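Local coordinates for VMB-1 (Vibrio alginolyticus, PDB 6JV4), which is a subclass B1 metallo-beta-lactamase that probably hydrolyses beta-lactam antibiotics with the help of bound zinc, at residues 148-153 against 162-167; 50-55 against 158-163; 63-68 against 92-97. All blocks are in the same frame, centred on the assembly; numbering follows the deposited sequence.

The contacts run from the zinc site to the outer helices of the metallo-beta-lactamase fold. Interactions 1 and 2 lie near the centre of the folded molecule, their centres about 7 Å apart. They share Gly-162 and Cys-163, and strands 150-153 and 158-162 are antiparallel neighbours in the five-stranded sheet. Interaction 2 ties this sheet to strand 48-52 of the seven-stranded one. Interaction 3 joins helices 58-70 and 91-96, its centre about 16 and 22 Å from those of interactions 2 and 1; both its segments fall in sequence between those of interaction 2, and interaction 1 opens later. Met-51 and Thr-54 pack on the helices of interaction 3, linking them to the sheets that lead to the zinc site.

Interaction 1: 148-153 against 162-167; sequences NIVVWL and GCFVKS. With ZN (zinc ion), chain F.
The flat amide of Asn-148 sits at the edge of the Phe-164 ring, with CG of Asn-148 3.5 Å from CD1 of Phe-164. Amide and ring planes stand 73° apart, and the two side chains run roughly at right angles. A chi1 of 52° wedges CG of Asn-148 between its own backbone N and carbonyl carbon, which brings the amide over to the ring; CG also lies 3.9 Å from Phe-164 CB. On the other flank of the ring, Val-150 CG1 comes obliquely to 3.9 Å from Phe-164 CD2.

Phe-164 belongs to a type I turn, Gly-162 to Val-165, closed by a hydrogen bond of 3.0 Å from Val-165 N to Gly-162 O. The turn sends its two middle side chains nearly opposite ways. Phe-164 CG lies anti to its backbone N (chi1 -178°), which sends the ring toward Asn-148, where it also stacks with Trp-184 of helix 184-194. Cys-163 instead carries its sulfur to the metal, SG lying 2.3 Å from the zinc ion that Asp-86 and His-205 also bind. On the facing segment, the side chain of Asn-148 is about 3 Å from that of His-144, a ligand of the other zinc ion.

No hydrogen bond spans the two segments: the turn meets residues 148 and 150 through van der Waals contact around one buried ring, while the sulfur of Cys-163, on the same turn, binds zinc.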
loop_
_atom_site.group_PDB
_atom_site.type_symbol
_atom_site.label_atom_id
_atom_site.label_comp_id
_atom_site.label_asym_id
_atom_site.label_seq_id
_atom_site.Cartn_x
_atom_site.Cartn_y
_atom_site.Cartn_z
ATOM N N ASN A 148 9.749 0.466 0.821
ATOM C CA ASN A 148 8.438 -0.141 0.503
ATOM C C ASN A 148 8.198 -1.401 1.365
ATOM O O ASN A 148 9.129 -2.251 1.482
ATOM C CB ASN A 148 8.258 -0.396 -1.002
ATOM C CG ASN A 148 9.360 -1.161 -1.704
ATOM O OD1 ASN A 148 10.128 -1.963 -1.066
ATOM N ND2 ASN A 148 9.482 -0.907 -2.975
ATOM N N ILE A 149 7.008 -1.525 1.945
ATOM C CA ILE A 149 6.564 -2.754 2.655
ATOM C C ILE A 149 5.357 -3.348 1.961
ATOM O O ILE A 149 4.631 -2.663 1.225
ATOM C CB ILE A 149 6.233 -2.417 4.133
ATOM C CG1 ILE A 149 5.262 -1.266 4.269
ATOM C CG2 ILE A 149 7.521 -2.141 4.902
ATOM C CD1 ILE A 149 4.656 -1.111 5.660
ATOM N N VAL A 150 5.105 -4.629 2.244
ATOM C CA VAL A 150 3.857 -5.278 1.820
ATOM C C VAL A 150 3.082 -5.652 3.085
ATOM O O VAL A 150 3.669 -5.721 4.184
ATOM C CB VAL A 150 4.138 -6.491 0.918
ATOM C CG1 VAL A 150 4.901 -6.076 -0.340
ATOM C CG2 VAL A 150 4.833 -7.618 1.673
ATOM N N VAL A 151 1.807 -5.916 2.888
ATOM C CA VAL A 151 0.934 -6.258 4.030
ATOM C C VAL A 151 0.162 -7.503 3.649
ATOM O O VAL A 151 -0.487 -7.504 2.603
ATOM C CB VAL A 151 0.014 -5.106 4.428
ATOM C CG1 VAL A 151 -0.750 -5.478 5.699
ATOM C CG2 VAL A 151 0.802 -3.811 4.598
ATOM N N TRP A 152 0.261 -8.526 4.487
ATOM C CA TRP A 152 -0.398 -9.830 4.297
ATOM C C TRP A 152 -1.614 -9.976 5.181
ATOM O O TRP A 152 -1.507 -9.653 6.341
ATOM C CB TRP A 152 0.610 -10.926 4.633
ATOM C CG TRP A 152 0.115 -12.343 4.580
ATOM C CD1 TRP A 152 0.205 -13.223 5.619
ATOM C CD2 TRP A 152 -0.385 -13.100 3.459
ATOM N NE1 TRP A 152 -0.227 -14.468 5.234
ATOM C CE2 TRP A 152 -0.615 -14.417 3.918
ATOM C CE3 TRP A 152 -0.667 -12.818 2.113
ATOM C CZ2 TRP A 152 -1.028 -15.442 3.063
ATOM C CZ3 TRP A 152 -1.133 -13.812 1.287
ATOM C CH2 TRP A 152 -1.307 -15.127 1.748
ATOM N N LEU A 153 -2.732 -10.417 4.610
ATOM C CA LEU A 153 -3.988 -10.644 5.353
ATOM C C LEU A 153 -4.181 -12.159 5.354
ATOM O O LEU A 153 -4.661 -12.716 4.378
ATOM C CB LEU A 153 -5.132 -9.920 4.650
ATOM C CG LEU A 153 -4.931 -8.430 4.404
ATOM C CD1 LEU A 153 -6.192 -7.794 3.795
ATOM C CD2 LEU A 153 -4.504 -7.705 5.637
ATOM N N GLY A 162 1.236 -2.915 -2.759
ATOM C CA GLY A 162 1.527 -1.495 -2.905
ATOM C C GLY A 162 2.363 -1.237 -4.132
ATOM O O GLY A 162 2.343 -2.056 -5.102
ATOM N N CYS A 163 3.122 -0.156 -4.146
ATOM C CA CYS A 163 3.838 0.216 -5.383
ATOM C C CYS A 163 5.050 -0.661 -5.673
ATOM O O CYS A 163 5.597 -0.555 -6.765
ATOM C CB CYS A 163 4.159 1.691 -5.383
ATOM S SG CYS A 163 2.598 2.617 -5.461
ATOM N N PHE A 164 5.438 -1.541 -4.741
ATOM C CA PHE A 164 6.428 -2.602 -4.964
ATOM C C PHE A 164 5.931 -3.615 -5.989
ATOM O O PHE A 164 6.819 -4.354 -6.563
ATOM C CB PHE A 164 6.642 -3.285 -3.622
ATOM C CG PHE A 164 7.660 -4.390 -3.572
ATOM C CD1 PHE A 164 9.012 -4.098 -3.649
ATOM C CD2 PHE A 164 7.255 -5.704 -3.389
ATOM C CE1 PHE A 164 9.958 -5.101 -3.564
ATOM C CE2 PHE A 164 8.207 -6.712 -3.382
ATOM C CZ PHE A 164 9.553 -6.410 -3.425
ATOM N N VAL A 165 4.621 -3.732 -6.181
ATOM C CA VAL A 165 4.053 -4.711 -7.162
ATOM C C VAL A 165 3.361 -3.936 -8.289
ATOM O O VAL A 165 2.499 -3.082 -8.023
ATOM C CB VAL A 165 3.106 -5.720 -6.499
ATOM C CG1 VAL A 165 2.511 -6.691 -7.505
ATOM C CG2 VAL A 165 3.822 -6.428 -5.351
ATOM N N LYS A 166 3.741 -4.259 -9.529
ATOM C CA LYS A 166 3.088 -3.669 -10.720
ATOM C C LYS A 166 1.916 -4.564 -11.131
ATOM O O LYS A 166 1.876 -5.750 -10.798
ATOM C CB LYS A 166 4.097 -3.565 -11.873
ATOM C CG LYS A 166 5.388 -2.834 -11.543
ATOM C CD LYS A 166 5.171 -1.426 -10.998
ATOM C CE LYS A 166 4.608 -0.435 -11.989
ATOM N NZ LYS A 166 4.589 0.939 -11.412
ATOM N N SER A 167 1.012 -4.008 -11.906
ATOM C CA SER A 167 -0.102 -4.796 -12.444
ATOM C C SER A 167 0.429 -5.690 -13.559
ATOM O O SER A 167 1.471 -5.428 -14.145
ATOM C CB SER A 167 -1.225 -3.917 -12.938
ATOM O OG SER A 167 -0.839 -3.287 -14.151
HETATM ZN ZN ZN F . 2.633 4.590 -6.734
#

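Interaction 2: 50-55 against 158-163; sequences HMIDTP and ILFGGC. With ZN (zinc ion), chain F.
The carboxylate of Asp-53 divides its oxygens between a hydroxyl and a ring: OD1 is hydrogen-bonded to Thr-81 OG1, while OD2 lies at the edge of Phe-160, 3.7 Å from both CZ and CE2 of that ring. Carboxylate and ring planes are almost perpendicular, 84° apart. An oxygen near the ring plane meets the C-H rim rather than the pi cloud, an approach that is probably mildly favourable for a charged group.

Ile-52 takes one face of the same ring. Its CG2 stands 4.0 Å from the Phe-160 centroid, 30° off the normal, in a CH-pi contact, and is 3.5 Å from CD2 of Phe-160. With chi1 of -61° the CG2 branch of Ile-52 lies opposite its backbone N and bears on the ring, the side chains running antiparallel alongside one another. This joins the two beta-sheets of the alpha-beta/beta-alpha sandwich that defines the metallo-beta-lactamase fold: strand 48-52 belongs to the mixed seven-stranded sheet, strand 158-162 to the five-stranded one.

The second face of Phe-160 carries a backbone group: Gly-162 N lies 3.5 Å from the plane, displaced from the ring centre. From there the chain leads directly to the zinc ligand Cys-163. On the facing segment the side chain of Asp-53 is about 5 Å from that of His-82 and about 6 Å from that of Asp-86, both zinc ligands.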
loop_
_atom_site.group_PDB
_atom_site.type_symbol
_atom_site.label_atom_id
_atom_site.label_comp_id
_atom_site.label_asym_id
_atom_site.label_seq_id
_atom_site.Cartn_x
_atom_site.Cartn_y
_atom_site.Cartn_z
ATOM N N HIS A 50 -9.275 -0.257 9.820
ATOM C CA HIS A 50 -7.860 0.100 9.657
ATOM C C HIS A 50 -7.605 0.399 8.195
ATOM O O HIS A 50 -8.167 -0.306 7.347
ATOM C CB HIS A 50 -7.000 -1.049 10.137
ATOM C CG HIS A 50 -7.274 -1.464 11.540
ATOM N ND1 HIS A 50 -6.535 -0.974 12.588
ATOM C CD2 HIS A 50 -8.152 -2.350 12.062
ATOM C CE1 HIS A 50 -6.954 -1.556 13.713
ATOM N NE2 HIS A 50 -7.923 -2.399 13.413
ATOM N N MET A 51 -6.835 1.429 7.913
ATOM C CA MET A 51 -6.442 1.746 6.515
ATOM C C MET A 51 -5.073 1.165 6.209
ATOM O O MET A 51 -4.146 1.278 7.054
ATOM C CB MET A 51 -6.386 3.257 6.267
ATOM C CG MET A 51 -7.678 3.904 6.353
ATOM S SD MET A 51 -7.409 5.666 5.875
ATOM C CE MET A 51 -8.891 6.319 6.629
ATOM N N ILE A 52 -4.912 0.661 4.992
ATOM C CA ILE A 52 -3.614 0.335 4.382
ATOM C C ILE A 52 -3.458 1.317 3.215
ATOM O O ILE A 52 -4.214 1.168 2.256
ATOM C CB ILE A 52 -3.542 -1.145 3.966
ATOM C CG1 ILE A 52 -3.715 -2.067 5.189
ATOM C CG2 ILE A 52 -2.239 -1.397 3.232
ATOM C CD1 ILE A 52 -3.808 -3.509 4.797
ATOM N N ASP A 53 -2.596 2.310 3.405
ATOM C CA ASP A 53 -2.433 3.501 2.543
ATOM C C ASP A 53 -3.653 4.422 2.730
ATOM O O ASP A 53 -4.765 3.961 3.010
ATOM C CB ASP A 53 -2.131 3.163 1.089
ATOM C CG ASP A 53 -0.739 2.587 0.833
ATOM O OD1 ASP A 53 0.078 2.439 1.822
ATOM O OD2 ASP A 53 -0.414 2.432 -0.387
ATOM N N THR A 54 -3.407 5.710 2.551
ATOM C CA THR A 54 -4.484 6.708 2.422
ATOM C C THR A 54 -4.861 6.834 0.950
ATOM O O THR A 54 -4.017 6.682 0.044
ATOM C CB THR A 54 -4.070 8.033 3.081
ATOM O OG1 THR A 54 -2.862 8.532 2.496
ATOM C CG2 THR A 54 -3.872 7.920 4.573
ATOM N N PRO A 55 -6.133 7.179 0.680
ATOM C CA PRO A 55 -6.528 7.645 -0.637
ATOM C C PRO A 55 -5.645 8.819 -1.095
ATOM O O PRO A 55 -5.066 9.525 -0.271
ATOM C CB PRO A 55 -7.971 8.113 -0.418
ATOM C CG PRO A 55 -8.443 7.187 0.665
ATOM C CD PRO A 55 -7.275 7.147 1.629
ATOM N N ILE A 158 -4.926 -12.422 1.103
ATOM C CA ILE A 158 -4.764 -11.194 0.282
ATOM C C ILE A 158 -3.406 -10.609 0.596
ATOM O O ILE A 158 -3.133 -10.304 1.782
ATOM C CB ILE A 158 -5.887 -10.200 0.519
ATOM C CG1 ILE A 158 -7.221 -10.778 0.052
ATOM C CG2 ILE A 158 -5.546 -8.857 -0.150
ATOM C CD1 ILE A 158 -8.414 -9.989 0.479
ATOM N N LEU A 159 -2.626 -10.363 -0.442
ATOM C CA LEU A 159 -1.336 -9.682 -0.256
ATOM C C LEU A 159 -1.462 -8.276 -0.842
ATOM O O LEU A 159 -1.678 -8.165 -2.082
ATOM C CB LEU A 159 -0.237 -10.450 -0.991
ATOM C CG LEU A 159 1.120 -9.753 -0.918
ATOM C CD1 LEU A 159 1.611 -9.715 0.525
ATOM C CD2 LEU A 159 2.121 -10.498 -1.822
ATOM N N PHE A 160 -1.394 -7.250 -0.007
ATOM C CA PHE A 160 -1.282 -5.835 -0.476
ATOM C C PHE A 160 0.164 -5.557 -0.831
ATOM O O PHE A 160 1.044 -5.497 0.024
ATOM C CB PHE A 160 -1.763 -4.810 0.552
ATOM C CG PHE A 160 -1.744 -3.421 -0.023
ATOM C CD1 PHE A 160 -2.704 -3.052 -0.947
ATOM C CD2 PHE A 160 -0.741 -2.529 0.305
ATOM C CE1 PHE A 160 -2.684 -1.786 -1.521
ATOM C CE2 PHE A 160 -0.697 -1.274 -0.294
ATOM C CZ PHE A 160 -1.653 -0.905 -1.219
ATOM N N GLY A 161 0.445 -5.487 -2.127
ATOM C CA GLY A 161 1.794 -5.271 -2.655
ATOM C C GLY A 161 2.206 -3.809 -2.677
ATOM O O GLY A 161 3.402 -3.490 -2.554
ATOM N N GLY A 162 1.236 -2.915 -2.759
ATOM C CA GLY A 162 1.527 -1.495 -2.905
ATOM C C GLY A 162 2.363 -1.237 -4.132
ATOM O O GLY A 162 2.343 -2.056 -5.102
ATOM N N CYS A 163 3.122 -0.156 -4.146
ATOM C CA CYS A 163 3.838 0.216 -5.383
ATOM C C CYS A 163 5.050 -0.661 -5.673
ATOM O O CYS A 163 5.597 -0.555 -6.765
ATOM C CB CYS A 163 4.159 1.691 -5.383
ATOM S SG CYS A 163 2.598 2.617 -5.461
HETATM ZN ZN ZN F . 2.633 4.590 -6.734
#

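Interaction 3: 63-68 against 92-97; sequences QLIEWI and PLLNDL
One methyl, CD1 of Ile-65, meets three leucines of the 92-97 segment. Leu-93, the first of them, points toward helix 58-70 but only grazes it: its CD2 stops 4.5 Å from Ile-65 CD1. Leu-93 O accepts the helical hydrogen bond from Leu-97 N at 3.0 Å.

Leu-94 follows on the buried side. Although its CB does not aim at the other helix, CD2 of Leu-94 swings round to 4.0 Å from Ile-65 CD1, the two side chains meeting at a slant. The CA atoms of Ile-65 and Leu-94 are the nearest pair across the segments, yet 9.6 Å apart, so the helices touch through side chains. Leu-94 also packs on Thr-54, and Ile-65 on Met-51 of strand 48-52, which sets the contact on the helical layer beside the seven-stranded sheet.

Leu-97, just past the helix and one turn on from Leu-93, makes the closest approach. It comes tip to tip with the isoleucine, its CD1 3.6 Å from Ile-65 CD1. The isoleucine can serve all three because its longer branch is nearly straight, chi2 163°, carrying CD1 well out from helix 58-70.

Only methyl groups meet here, with no hydrogen bond or charge across the two segments. Leu-97 is exposed, at the solvent side of the contact, while Ile-65 and Leu-94 are buried; the contact is a small hydrophobic patch that rests on dispersion and the exclusion of water, without the directionality of a polar bond.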
loop_
_atom_site.group_PDB
_atom_site.type_symbol
_atom_site.label_atom_id
_atom_site.label_comp_id
_atom_site.label_asym_id
_atom_site.label_seq_id
_atom_site.Cartn_x
_atom_site.Cartn_y
_atom_site.Cartn_z
ATOM N N GLN A 63 -13.715 11.440 2.855
ATOM C CA GLN A 63 -14.907 10.666 2.414
ATOM C C GLN A 63 -14.799 9.222 2.928
ATOM O O GLN A 63 -15.832 8.637 3.365
ATOM C CB GLN A 63 -15.047 10.694 0.904
ATOM C CG GLN A 63 -15.414 12.082 0.374
ATOM C CD GLN A 63 -15.055 12.208 -1.089
ATOM O OE1 GLN A 63 -14.675 11.243 -1.738
ATOM N NE2 GLN A 63 -15.197 13.410 -1.653
ATOM N N LEU A 64 -13.581 8.670 2.916
ATOM C CA LEU A 64 -13.385 7.278 3.387
ATOM C C LEU A 64 -13.678 7.216 4.894
ATOM O O LEU A 64 -14.346 6.249 5.326
ATOM C CB LEU A 64 -11.956 6.820 3.092
ATOM C CG LEU A 64 -11.675 5.363 3.469
ATOM C CD1 LEU A 64 -12.662 4.414 2.806
ATOM C CD2 LEU A 64 -10.234 4.988 3.129
ATOM N N ILE A 65 -13.189 8.171 5.665
ATOM C CA ILE A 65 -13.453 8.217 7.140
ATOM C C ILE A 65 -14.966 8.325 7.368
ATOM O O ILE A 65 -15.513 7.572 8.221
ATOM C CB ILE A 65 -12.668 9.359 7.782
ATOM C CG1 ILE A 65 -11.175 9.017 7.827
ATOM C CG2 ILE A 65 -13.192 9.723 9.173
ATOM C CD1 ILE A 65 -10.317 10.207 8.062
ATOM N N GLU A 66 -15.659 9.153 6.594
ATOM C CA GLU A 66 -17.146 9.297 6.729
ATOM C C GLU A 66 -17.803 7.944 6.462
ATOM O O GLU A 66 -18.723 7.546 7.217
ATOM C CB GLU A 66 -17.704 10.371 5.780
ATOM C CG GLU A 66 -17.363 11.783 6.194
ATOM C CD GLU A 66 -17.401 12.850 5.099
ATOM O OE1 GLU A 66 -16.791 13.946 5.321
ATOM O OE2 GLU A 66 -18.030 12.602 4.018
ATOM N N TRP A 67 -17.400 7.243 5.406
ATOM C CA TRP A 67 -18.006 5.943 5.028
ATOM C C TRP A 67 -17.777 4.921 6.124
ATOM O O TRP A 67 -18.749 4.210 6.476
ATOM C CB TRP A 67 -17.443 5.437 3.710
ATOM C CG TRP A 67 -17.940 4.092 3.301
ATOM C CD1 TRP A 67 -19.061 3.812 2.578
ATOM C CD2 TRP A 67 -17.264 2.838 3.498
ATOM N NE1 TRP A 67 -19.136 2.465 2.323
ATOM C CE2 TRP A 67 -18.058 1.842 2.891
ATOM C CE3 TRP A 67 -16.101 2.460 4.166
ATOM C CZ2 TRP A 67 -17.703 0.493 2.900
ATOM C CZ3 TRP A 67 -15.758 1.123 4.191
ATOM C CH2 TRP A 67 -16.556 0.155 3.580
ATOM N N ILE A 68 -16.551 4.852 6.650
ATOM C CA ILE A 68 -16.219 3.902 7.753
ATOM C C ILE A 68 -17.135 4.186 8.949
ATOM O O ILE A 68 -17.747 3.238 9.466
ATOM C CB ILE A 68 -14.728 3.974 8.120
ATOM C CG1 ILE A 68 -13.874 3.426 6.969
ATOM C CG2 ILE A 68 -14.451 3.223 9.420
ATOM C CD1 ILE A 68 -12.403 3.648 7.179
ATOM N N PRO A 92 -0.804 13.750 7.964
ATOM C CA PRO A 92 -1.116 14.902 8.794
ATOM C C PRO A 92 -2.578 14.894 9.229
ATOM O O PRO A 92 -2.840 15.106 10.424
ATOM C CB PRO A 92 -0.751 16.097 7.901
ATOM C CG PRO A 92 0.331 15.540 6.991
ATOM C CD PRO A 92 -0.148 14.133 6.704
ATOM N N LEU A 93 -3.502 14.657 8.299
ATOM C CA LEU A 93 -4.945 14.594 8.616
ATOM C C LEU A 93 -5.175 13.517 9.666
ATOM O O LEU A 93 -5.918 13.782 10.629
ATOM C CB LEU A 93 -5.768 14.314 7.360
ATOM C CG LEU A 93 -7.250 14.100 7.620
ATOM C CD1 LEU A 93 -7.891 15.387 8.190
ATOM C CD2 LEU A 93 -7.959 13.640 6.378
ATOM N N LEU A 94 -4.626 12.304 9.471
ATOM C CA LEU A 94 -4.930 11.221 10.438
ATOM C C LEU A 94 -4.338 11.578 11.801
ATOM O O LEU A 94 -5.025 11.348 12.842
ATOM C CB LEU A 94 -4.379 9.892 9.918
ATOM C CG LEU A 94 -4.979 9.385 8.614
ATOM C CD1 LEU A 94 -4.337 8.069 8.189
ATOM C CD2 LEU A 94 -6.467 9.204 8.676
ATOM N N ASN A 95 -3.149 12.154 11.822
ATOM C CA ASN A 95 -2.484 12.523 13.098
ATOM C C ASN A 95 -3.345 13.600 13.791
ATOM O O ASN A 95 -3.574 13.477 15.016
ATOM C CB ASN A 95 -1.044 12.947 12.862
ATOM C CG ASN A 95 -0.085 11.784 12.642
ATOM O OD1 ASN A 95 -0.460 10.600 12.783
ATOM N ND2 ASN A 95 1.127 12.129 12.220
ATOM N N ASP A 96 -3.857 14.549 13.023
ATOM C CA ASP A 96 -4.787 15.606 13.527
ATOM C C ASP A 96 -6.063 15.019 14.124
ATOM O O ASP A 96 -6.490 15.594 15.143
ATOM C CB ASP A 96 -5.137 16.612 12.444
ATOM C CG ASP A 96 -4.027 17.589 12.170
ATOM O OD1 ASP A 96 -3.087 17.629 12.975
ATOM O OD2 ASP A 96 -4.118 18.301 11.157
ATOM N N LEU A 97 -6.604 13.911 13.582
ATOM C CA LEU A 97 -7.814 13.199 14.077
ATOM C C LEU A 97 -7.447 12.187 15.157
ATOM O O LEU A 97 -8.327 11.453 15.570
ATOM C CB LEU A 97 -8.538 12.534 12.905
ATOM C CG LEU A 97 -9.000 13.464 11.792
ATOM C CD1 LEU A 97 -9.518 12.683 10.593
ATOM C CD2 LEU A 97 -10.059 14.431 12.308
#